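Local atomic coordinates of FACT-Spt16 (Cicer arietinum, PDB entry 5CE6), a protein that serves as a subunit of the histone chaperone FACT and probably binds histones H3-H4 through its peptidase-like N-terminal region. Residues A[219-224]-A[242-247]; A[233-238]-A[288-293]; A[270-275]-A[297-302]. One frame throughout, in Å; residues are numbered along the deposited sequence.

How the contacts relate
The three contacts lie together in the M24-type domain. Contact 3 pairs strands 270-273 and 296-306, and contact 1 packs two helices onto the Phe271 and Cys300 face of that pair; their centres are about 13 Å apart. Thr244 OG1 lies 3.3 Å from Phe271 CZ, and Val221 CG1 lies 3.8 Å from the same ring at CE2. Contact 2 fixes the start of helix 237-249 and reaches contact 3 through a probable hydrogen bond between His237 NE2 and Ser273 OG, 2.6 Å long. A sodium ion sits at this junction, bound by Ala289 O and about 3 Å from the nearest side-chain atom of Ser273.

Contact 1. Residues A[219-224]-A[242-247]; sequences NFVVTK and EETEKV
The Glu243 carboxylate is gripped at both oxygens and reaches Lys224 across the contact through a water. OE2 takes a salt bridge from Lys246 NZ, 2.9 Å away on the syn side but well out of the carboxylate plane, and OE1 accepts a bond of the same length from water 1. That water also receives a weak, 3.3 Å bond from Lys224 NZ, a solvent link between two helices of the M24-type domain.

Phe220 is the central side chain of the contact. Its CG lies anti to the backbone N (chi1 175°), which swings the ring out across the gap between the helices. Val247 CG2 stands over one face, 4.0 Å from the ring centroid and 15° off the normal, a clear CH-pi contact. Lys224 CB, from Phe220's own helix, lies above the opposite face but toward the rim. At the far end of the ring, CZ meets Glu243 CB at 3.8 Å, an oblique approach.

Thr244 OG1 lies at the ring edge, near the ring plane, 3.5 Å from Phe220 CE2, while Val221 CG2 approaches it to 4.1 Å. The residue is buried, and Leu240 O, one turn back in its helix, is the hydrogen-bond partner of the hydroxyl.

The two short segments run roughly antiparallel, 150° apart, and their axes come within 10.4 Å at closest approach. Phe220 lies in a wider, pi-type turn of helix 200-230. Beneath the pair, Val221 and Thr244 rest on Phe271 of strand 270-273, and strand 296-306 receives Val221 on Cys300 and Thr244 on Val302.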
loop_
_atom_site.group_PDB
_atom_site.type_symbol
_atom_site.label_atom_id
_atom_site.label_comp_id
_atom_site.label_asym_id
_atom_site.label_seq_id
_atom_site.Cartn_x
_atom_site.Cartn_y
_atom_site.Cartn_z
ATOM N N ASN A 219 11.544 17.071 9.200
ATOM C CA ASN A 219 12.303 18.243 8.781
ATOM C C ASN A 219 11.515 19.252 7.958
ATOM O O ASN A 219 11.957 20.386 7.781
ATOM C CB ASN A 219 13.567 17.820 8.032
ATOM C CG ASN A 219 14.478 16.961 8.882
ATOM O OD1 ASN A 219 14.696 17.247 10.060
ATOM N ND2 ASN A 219 15.008 15.900 8.291
ATOM N N PHE A 220 10.361 18.848 7.444
ATOM C CA PHE A 220 9.487 19.829 6.822
ATOM C C PHE A 220 8.192 20.048 7.593
ATOM O O PHE A 220 7.907 21.166 8.031
ATOM C CB PHE A 220 9.171 19.506 5.361
ATOM C CG PHE A 220 8.173 20.455 4.767
ATOM C CD1 PHE A 220 8.547 21.757 4.467
ATOM C CD2 PHE A 220 6.859 20.070 4.563
ATOM C CE1 PHE A 220 7.639 22.648 3.950
ATOM C CE2 PHE A 220 5.941 20.961 4.043
ATOM C CZ PHE A 220 6.332 22.252 3.738
ATOM N N VAL A 221 7.401 18.989 7.747
ATOM C CA VAL A 221 6.063 19.142 8.319
ATOM C C VAL A 221 6.076 19.732 9.724
ATOM O O VAL A 221 5.380 20.708 9.991
ATOM C CB VAL A 221 5.253 17.833 8.301
ATOM C CG1 VAL A 221 3.881 18.052 8.932
ATOM C CG2 VAL A 221 5.101 17.335 6.866
ATOM N N VAL A 222 6.874 19.160 10.621
ATOM C CA VAL A 222 6.886 19.651 11.995
ATOM C C VAL A 222 7.317 21.114 12.059
ATOM O O VAL A 222 6.663 21.934 12.701
ATOM C CB VAL A 222 7.744 18.771 12.914
ATOM C CG1 VAL A 222 7.958 19.454 14.247
ATOM C CG2 VAL A 222 7.082 17.401 13.098
ATOM N N THR A 223 8.383 21.443 11.340
ATOM C CA THR A 223 8.890 22.810 11.256
ATOM C C THR A 223 7.866 23.775 10.660
ATOM O O THR A 223 7.706 24.903 11.136
ATOM C CB THR A 223 10.172 22.858 10.403
ATOM O OG1 THR A 223 11.162 22.013 10.997
ATOM C CG2 THR A 223 10.714 24.281 10.309
ATOM N N LYS A 224 7.179 23.329 9.611
ATOM C CA LYS A 224 6.188 24.167 8.947
ATOM C C LYS A 224 5.026 24.466 9.887
ATOM O O LYS A 224 4.607 25.620 10.028
ATOM C CB LYS A 224 5.687 23.477 7.674
ATOM C CG LYS A 224 4.604 24.246 6.925
ATOM C CD LYS A 224 5.139 25.546 6.347
ATOM C CE LYS A 224 4.244 26.060 5.239
ATOM N NZ LYS A 224 4.772 27.315 4.628
ATOM N N GLU A 242 0.126 20.390 -0.850
ATOM C CA GLU A 242 0.923 20.655 -2.045
ATOM C C GLU A 242 2.394 20.894 -1.699
ATOM O O GLU A 242 3.292 20.382 -2.375
ATOM C CB GLU A 242 0.336 21.836 -2.830
ATOM N N GLU A 243 2.634 21.639 -0.623
ATOM C CA GLU A 243 3.996 21.975 -0.219
ATOM C C GLU A 243 4.753 20.727 0.228
ATOM O O GLU A 243 5.960 20.601 -0.014
ATOM C CB GLU A 243 3.978 23.007 0.911
ATOM C CG GLU A 243 3.456 24.364 0.508
ATOM C CD GLU A 243 4.357 25.054 -0.489
ATOM O OE1 GLU A 243 5.573 25.163 -0.211
ATOM O OE2 GLU A 243 3.849 25.482 -1.548
ATOM N N THR A 244 4.037 19.808 0.870
ATOM C CA THR A 244 4.625 18.545 1.329
ATOM C C THR A 244 4.965 17.665 0.117
ATOM O O THR A 244 6.033 17.040 0.059
ATOM C CB THR A 244 3.677 17.813 2.292
ATOM O OG1 THR A 244 3.417 18.655 3.423
ATOM C CG2 THR A 244 4.293 16.505 2.783
ATOM N N GLU A 245 4.060 17.632 -0.854
ATOM C CA GLU A 245 4.324 16.930 -2.113
ATOM C C GLU A 245 5.624 17.387 -2.749
ATOM O O GLU A 245 6.437 16.567 -3.178
ATOM C CB GLU A 245 3.200 17.177 -3.118
ATOM C CG GLU A 245 2.125 16.112 -3.158
ATOM C CD GLU A 245 1.247 16.236 -4.396
ATOM O OE1 GLU A 245 1.799 16.381 -5.508
ATOM O OE2 GLU A 245 0.009 16.194 -4.253
ATOM N N LYS A 246 5.801 18.702 -2.836
ATOM C CA LYS A 246 6.986 19.275 -3.465
ATOM C C LYS A 246 8.274 18.818 -2.792
ATOM O O LYS A 246 9.282 18.575 -3.456
ATOM C CB LYS A 246 6.915 20.798 -3.447
ATOM C CG LYS A 246 5.831 21.353 -4.332
ATOM C CD LYS A 246 6.037 22.841 -4.574
ATOM C CE LYS A 246 5.010 23.684 -3.841
ATOM N NZ LYS A 246 5.210 25.146 -4.102
ATOM N N VAL A 247 8.234 18.709 -1.471
ATOM C CA VAL A 247 9.408 18.289 -0.709
ATOM C C VAL A 247 9.709 16.804 -0.932
ATOM O O VAL A 247 10.872 16.403 -1.028
ATOM C CB VAL A 247 9.233 18.598 0.790
ATOM C CG1 VAL A 247 10.387 18.050 1.577
ATOM C CG2 VAL A 247 9.123 20.103 1.008
HETATM O O HOH W 1 6.682 25.736 2.438
#

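Contact 2. Residues A[233-238]-A[288-293]; sequences KKILHS and EALYYD. With NA (sodium ion), chain E.
Leu236 and Ala289 form a single beta bridge, with Leu236 at the N-cap of helix 237-249 in the M24-type domain. Two backbone bonds hold it: Leu290 N to Ile235 O at 2.8 Å and His237 N to Glu288 O at 2.9 Å.

His237 turns back over segment 288-293. Its CB lies 4.0 Å from Glu288 O, and that carbonyl, together with Ala289 C and Leu290 N, sits over one face of the imidazole. The ring takes this place because CG is anti to the carbonyl carbon (chi1 -64°). At ND1 the polar partner is Asn286 OD1; CE1 faces Ala289 O, which binds a sodium ion at 2.7 Å. CD2 meets Leu290 CD1 at 3.9 Å, the side chains crossing at about a right angle, and NE2 is hydrogen-bonded to Ser273 OG. With the imidazole cut back to an alanine, Asn286 OD1 and Ser273 OG are likely to lose a partner and a gap to open beside Leu290 CD1.

Leu290 also has Ile235 CG2 alongside its CB, whereas Lys234 lays its extended chain past Ala289 CB. Water 2 takes a bond from Ile235 N at 3.0 Å. Beyond it, Tyr292 OH donates to Lys233 O at 2.7 Å, coming from above the carbonyl plane with a C=O...O angle of 131°.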
loop_
_atom_site.group_PDB
_atom_site.type_symbol
_atom_site.label_atom_id
_atom_site.label_comp_id
_atom_site.label_asym_id
_atom_site.label_seq_id
_atom_site.Cartn_x
_atom_site.Cartn_y
_atom_site.Cartn_z
ATOM N N LYS A 233 -0.139 32.254 11.167
ATOM C CA LYS A 233 -0.394 32.329 9.739
ATOM C C LYS A 233 -1.688 31.615 9.385
ATOM O O LYS A 233 -2.110 30.698 10.091
ATOM C CB LYS A 233 0.758 31.685 8.962
ATOM C CG LYS A 233 2.044 32.495 8.944
ATOM C CD LYS A 233 3.008 31.953 7.896
ATOM C CE LYS A 233 4.000 33.019 7.452
ATOM N NZ LYS A 233 5.385 32.730 7.914
ATOM N N LYS A 234 -2.318 32.031 8.291
ATOM C CA LYS A 234 -3.410 31.250 7.734
ATOM C C LYS A 234 -2.891 30.407 6.576
ATOM O O LYS A 234 -2.328 30.933 5.614
ATOM C CB LYS A 234 -4.560 32.138 7.259
ATOM C CG LYS A 234 -5.743 31.341 6.722
ATOM C CD LYS A 234 -6.793 32.226 6.065
ATOM C CE LYS A 234 -7.952 31.369 5.565
ATOM N NZ LYS A 234 -8.957 32.149 4.798
ATOM N N ILE A 235 -3.077 29.098 6.674
ATOM C CA ILE A 235 -2.684 28.196 5.598
ATOM C C ILE A 235 -3.779 27.148 5.388
ATOM O O ILE A 235 -4.330 26.617 6.357
ATOM C CB ILE A 235 -1.305 27.543 5.898
ATOM C CG1 ILE A 235 -0.748 26.842 4.657
ATOM C CG2 ILE A 235 -1.378 26.582 7.089
ATOM C CD1 ILE A 235 0.693 26.406 4.812
ATOM N N LEU A 236 -4.133 26.884 4.131
ATOM C CA LEU A 236 -5.138 25.859 3.834
ATOM C C LEU A 236 -4.550 24.461 3.951
ATOM O O LEU A 236 -3.359 24.260 3.692
ATOM C CB LEU A 236 -5.684 26.039 2.423
ATOM C CG LEU A 236 -6.285 27.409 2.121
ATOM C CD1 LEU A 236 -6.993 27.369 0.771
ATOM C CD2 LEU A 236 -7.240 27.839 3.220
ATOM N N HIS A 237 -5.375 23.481 4.310
ATOM C CA HIS A 237 -4.868 22.113 4.412
ATOM C C HIS A 237 -4.323 21.652 3.069
ATOM O O HIS A 237 -3.322 20.953 3.010
ATOM C CB HIS A 237 -5.938 21.136 4.905
ATOM C CG HIS A 237 -6.408 21.407 6.302
ATOM N ND1 HIS A 237 -7.737 21.606 6.608
ATOM C CD2 HIS A 237 -5.728 21.512 7.468
ATOM C CE1 HIS A 237 -7.856 21.825 7.910
ATOM N NE2 HIS A 237 -6.652 21.779 8.452
ATOM N N SER A 238 -4.974 22.071 1.987
ATOM C CA SER A 238 -4.528 21.703 0.644
ATOM C C SER A 238 -3.195 22.348 0.238
ATOM O O SER A 238 -2.496 21.843 -0.645
ATOM C CB SER A 238 -5.604 22.057 -0.385
ATOM O OG SER A 238 -6.049 23.390 -0.209
ATOM N N GLU A 288 -9.985 24.141 3.861
ATOM C CA GLU A 288 -10.181 24.897 5.090
ATOM C C GLU A 288 -8.831 25.267 5.698
ATOM O O GLU A 288 -7.826 24.605 5.444
ATOM C CB GLU A 288 -11.007 24.087 6.096
ATOM C CG GLU A 288 -12.431 23.850 5.645
ATOM C CD GLU A 288 -13.206 25.143 5.523
ATOM O OE1 GLU A 288 -13.137 25.973 6.458
ATOM O OE2 GLU A 288 -13.881 25.334 4.491
ATOM N N ALA A 289 -8.816 26.335 6.489
ATOM C CA ALA A 289 -7.594 26.795 7.134
ATOM C C ALA A 289 -7.211 25.859 8.272
ATOM O O ALA A 289 -8.080 25.316 8.953
ATOM C CB ALA A 289 -7.777 28.203 7.651
ATOM N N LEU A 290 -5.910 25.666 8.464
ATOM C CA LEU A 290 -5.410 24.918 9.612
ATOM C C LEU A 290 -5.910 25.582 10.890
ATOM O O LEU A 290 -5.868 26.806 11.016
ATOM C CB LEU A 290 -3.880 24.903 9.603
ATOM C CG LEU A 290 -3.204 24.074 10.687
ATOM C CD1 LEU A 290 -3.322 22.600 10.337
ATOM C CD2 LEU A 290 -1.746 24.473 10.872
ATOM N N TYR A 291 -6.401 24.777 11.827
ATOM C CA TYR A 291 -6.981 25.311 13.060
ATOM C C TYR A 291 -6.113 24.916 14.235
ATOM O O TYR A 291 -5.786 23.738 14.408
ATOM C CB TYR A 291 -8.402 24.785 13.267
ATOM C CG TYR A 291 -9.129 25.453 14.416
ATOM C CD1 TYR A 291 -9.816 26.642 14.221
ATOM C CD2 TYR A 291 -9.128 24.890 15.686
ATOM C CE1 TYR A 291 -10.479 27.257 15.257
ATOM C CE2 TYR A 291 -9.784 25.499 16.732
ATOM C CZ TYR A 291 -10.465 26.682 16.509
ATOM O OH TYR A 291 -11.132 27.300 17.549
ATOM N N TYR A 292 -5.741 25.897 15.053
ATOM C CA TYR A 292 -4.802 25.629 16.129
ATOM C C TYR A 292 -5.060 26.438 17.387
ATOM O O TYR A 292 -4.138 26.695 18.155
ATOM C CB TYR A 292 -3.354 25.831 15.660
ATOM C CG TYR A 292 -3.142 27.099 14.874
ATOM C CD1 TYR A 292 -3.030 28.325 15.520
ATOM C CD2 TYR A 292 -3.074 27.074 13.483
ATOM C CE1 TYR A 292 -2.854 29.487 14.809
ATOM C CE2 TYR A 292 -2.899 28.232 12.764
ATOM C CZ TYR A 292 -2.786 29.435 13.431
ATOM O OH TYR A 292 -2.609 30.597 12.714
ATOM N N ASP A 293 -6.308 26.832 17.613
ATOM C CA ASP A 293 -6.633 27.476 18.881
ATOM C C ASP A 293 -6.629 26.439 20.008
ATOM O O ASP A 293 -6.254 25.290 19.794
ATOM C CB ASP A 293 -7.970 28.207 18.795
ATOM C CG ASP A 293 -8.011 29.447 19.674
ATOM O OD1 ASP A 293 -7.740 29.332 20.890
ATOM O OD2 ASP A 293 -8.293 30.538 19.138
HETATM NA NA NA E . -9.648 23.534 10.266
HETATM O O HOH W 2 -4.305 28.481 9.317
HETATM O O HOH W 3 -12.335 22.995 9.969
HETATM O O HOH W 4 -10.585 26.190 10.113
#

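Contact 3. Residues A[270-275]-A[297-302]; sequences IFQSGG and VIICAV
Ile270 and Ala301 grip each other by two backbone bonds, Ile270 N to Ala301 O and Ala301 N to Ile270 O, both 2.9 Å, and the first is almost straight at 178°. Two residues on, Gln272 and Ile299 repeat the pattern, with Ile299 N reaching Gln272 O at 2.8 Å. These are the hydrogen-bonded pairs of an antiparallel strand pairing in a mixed beta-sheet of the M24-type, peptidase-like domain; Phe271 and Cys300 form the non-hydrogen-bonded pair between them.

The side chains separate onto two faces. On one, Cys300 places SG over the face of the Phe271 ring, 3.9 Å from the centroid and 30° off the normal, closest to the CE2 and CZ rim. SG gets there by lying anti to the backbone N (chi1 174°), though Cys300 has a second conformer, so this sulfur-aromatic contact describes one of two states. Ser273 CB and Ile298 CG1 meet at 4.0 Å on the same face. On the other, Ile270 and Ala301 bring their CB atoms to 4.1 Å, and Gln272 lies beside Ile299.

Farther along, water 5 bridges the two segments, accepting from Gly274 N and donating to Val297 O at 2.8 Å. Gln272 NE2 is held by Asp278 O, and Gly275 N makes a weak bond to OD1 of Asn422, a residue of the potassium site.

Strand 309-319 continues the sheet beyond 297-302. Helices 200-230 and 237-249 cover the Phe271 and Cys300 face, the first bringing Met217 onto Cys300 and the second Leu240 onto Phe271.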
loop_
_atom_site.group_PDB
_atom_site.type_symbol
_atom_site.label_atom_id
_atom_site.label_comp_id
_atom_site.label_asym_id
_atom_site.label_seq_id
_atom_site.Cartn_x
_atom_site.Cartn_y
_atom_site.Cartn_z
ATOM N N ILE A 270 -2.071 14.031 3.688
ATOM C CA ILE A 270 -3.326 14.296 4.375
ATOM C C ILE A 270 -3.063 15.229 5.532
ATOM O O ILE A 270 -2.242 14.936 6.387
ATOM C CB ILE A 270 -3.939 12.988 4.905
ATOM C CG1 ILE A 270 -4.394 12.114 3.721
ATOM C CG2 ILE A 270 -5.101 13.272 5.877
ATOM C CD1 ILE A 270 -4.631 10.644 4.099
ATOM N N PHE A 271 -3.733 16.375 5.528
ATOM C CA PHE A 271 -3.693 17.290 6.663
ATOM C C PHE A 271 -5.113 17.554 7.104
ATOM O O PHE A 271 -5.966 17.901 6.283
ATOM C CB PHE A 271 -3.033 18.605 6.264
ATOM C CG PHE A 271 -1.551 18.501 6.105
ATOM C CD1 PHE A 271 -0.997 18.107 4.896
ATOM C CD2 PHE A 271 -0.710 18.778 7.177
ATOM C CE1 PHE A 271 0.377 17.986 4.749
ATOM C CE2 PHE A 271 0.673 18.673 7.033
ATOM C CZ PHE A 271 1.209 18.281 5.819
ATOM N N GLN A 272 -5.373 17.389 8.401
ATOM C CA GLN A 272 -6.723 17.581 8.932
ATOM C C GLN A 272 -6.664 18.308 10.260
ATOM O O GLN A 272 -5.760 18.072 11.064
ATOM C CB GLN A 272 -7.410 16.224 9.140
ATOM C CG GLN A 272 -7.585 15.421 7.866
ATOM C CD GLN A 272 -8.162 14.039 8.091
ATOM O OE1 GLN A 272 -8.334 13.598 9.226
ATOM N NE2 GLN A 272 -8.430 13.329 6.998
ATOM N N SER A 273 -7.646 19.169 10.502
ATOM C CA SER A 273 -7.740 19.845 11.792
ATOM C C SER A 273 -9.139 20.410 11.929
ATOM O O SER A 273 -9.971 20.212 11.051
ATOM C CB SER A 273 -6.706 20.972 11.884
ATOM O OG SER A 273 -7.051 22.039 11.013
ATOM N N GLY A 274 -9.399 21.114 13.028
ATOM C CA GLY A 274 -10.613 21.901 13.130
ATOM C C GLY A 274 -11.903 21.103 13.107
ATOM O O GLY A 274 -12.920 21.550 12.546
ATOM N N GLY A 275 -11.873 19.923 13.711
ATOM C CA GLY A 275 -13.097 19.163 13.894
ATOM C C GLY A 275 -13.518 18.352 12.682
ATOM O O GLY A 275 -14.547 17.680 12.718
ATOM N N VAL A 297 -6.432 19.573 17.726
ATOM C CA VAL A 297 -5.531 18.527 17.254
ATOM C C VAL A 297 -5.365 18.658 15.748
ATOM O O VAL A 297 -6.251 19.158 15.056
ATOM C CB VAL A 297 -5.993 17.096 17.626
ATOM C CG1 VAL A 297 -6.171 16.952 19.134
ATOM C CG2 VAL A 297 -7.269 16.752 16.931
ATOM N N ILE A 298 -4.209 18.224 15.265
ATOM C CA ILE A 298 -3.874 18.291 13.845
ATOM C C ILE A 298 -3.362 16.925 13.438
ATOM O O ILE A 298 -2.449 16.389 14.073
ATOM C CB ILE A 298 -2.776 19.353 13.584
ATOM C CG1 ILE A 298 -3.289 20.745 13.965
ATOM C CG2 ILE A 298 -2.312 19.332 12.114
ATOM C CD1 ILE A 298 -2.197 21.821 14.055
ATOM N N ILE A 299 -3.939 16.348 12.383
ATOM C CA ILE A 299 -3.472 15.052 11.893
ATOM C C ILE A 299 -2.733 15.231 10.572
ATOM O O ILE A 299 -3.208 15.938 9.684
ATOM C CB ILE A 299 -4.638 14.063 11.695
ATOM C CG1 ILE A 299 -5.315 13.748 13.037
ATOM C CG2 ILE A 299 -4.148 12.755 11.054
ATOM C CD1 ILE A 299 -6.472 12.771 12.906
ATOM N N CYS A 300 -1.554 14.623 10.466
ATOM C CA CYS A 300 -0.811 14.601 9.207
ATOM C C CYS A 300 -0.379 13.189 8.863
ATOM O O CYS A 300 0.258 12.507 9.665
ATOM C CB CYS A 300 0.435 15.494 9.244
ATOM S SG CYS A 300 1.462 15.332 7.732
ATOM N N ALA A 301 -0.718 12.756 7.656
ATOM C CA ALA A 301 -0.256 11.463 7.151
ATOM C C ALA A 301 0.454 11.696 5.826
ATOM O O ALA A 301 -0.075 12.361 4.943
ATOM C CB ALA A 301 -1.419 10.495 6.968
ATOM N N VAL A 302 1.664 11.161 5.699
ATOM C CA VAL A 302 2.411 11.325 4.457
ATOM C C VAL A 302 3.117 10.028 4.098
ATOM O O VAL A 302 3.551 9.283 4.971
ATOM C CB VAL A 302 3.411 12.509 4.568
ATOM C CG1 VAL A 302 4.337 12.318 5.733
ATOM C CG2 VAL A 302 4.206 12.670 3.306
HETATM O O HOH W 5 -7.450 21.665 15.086
#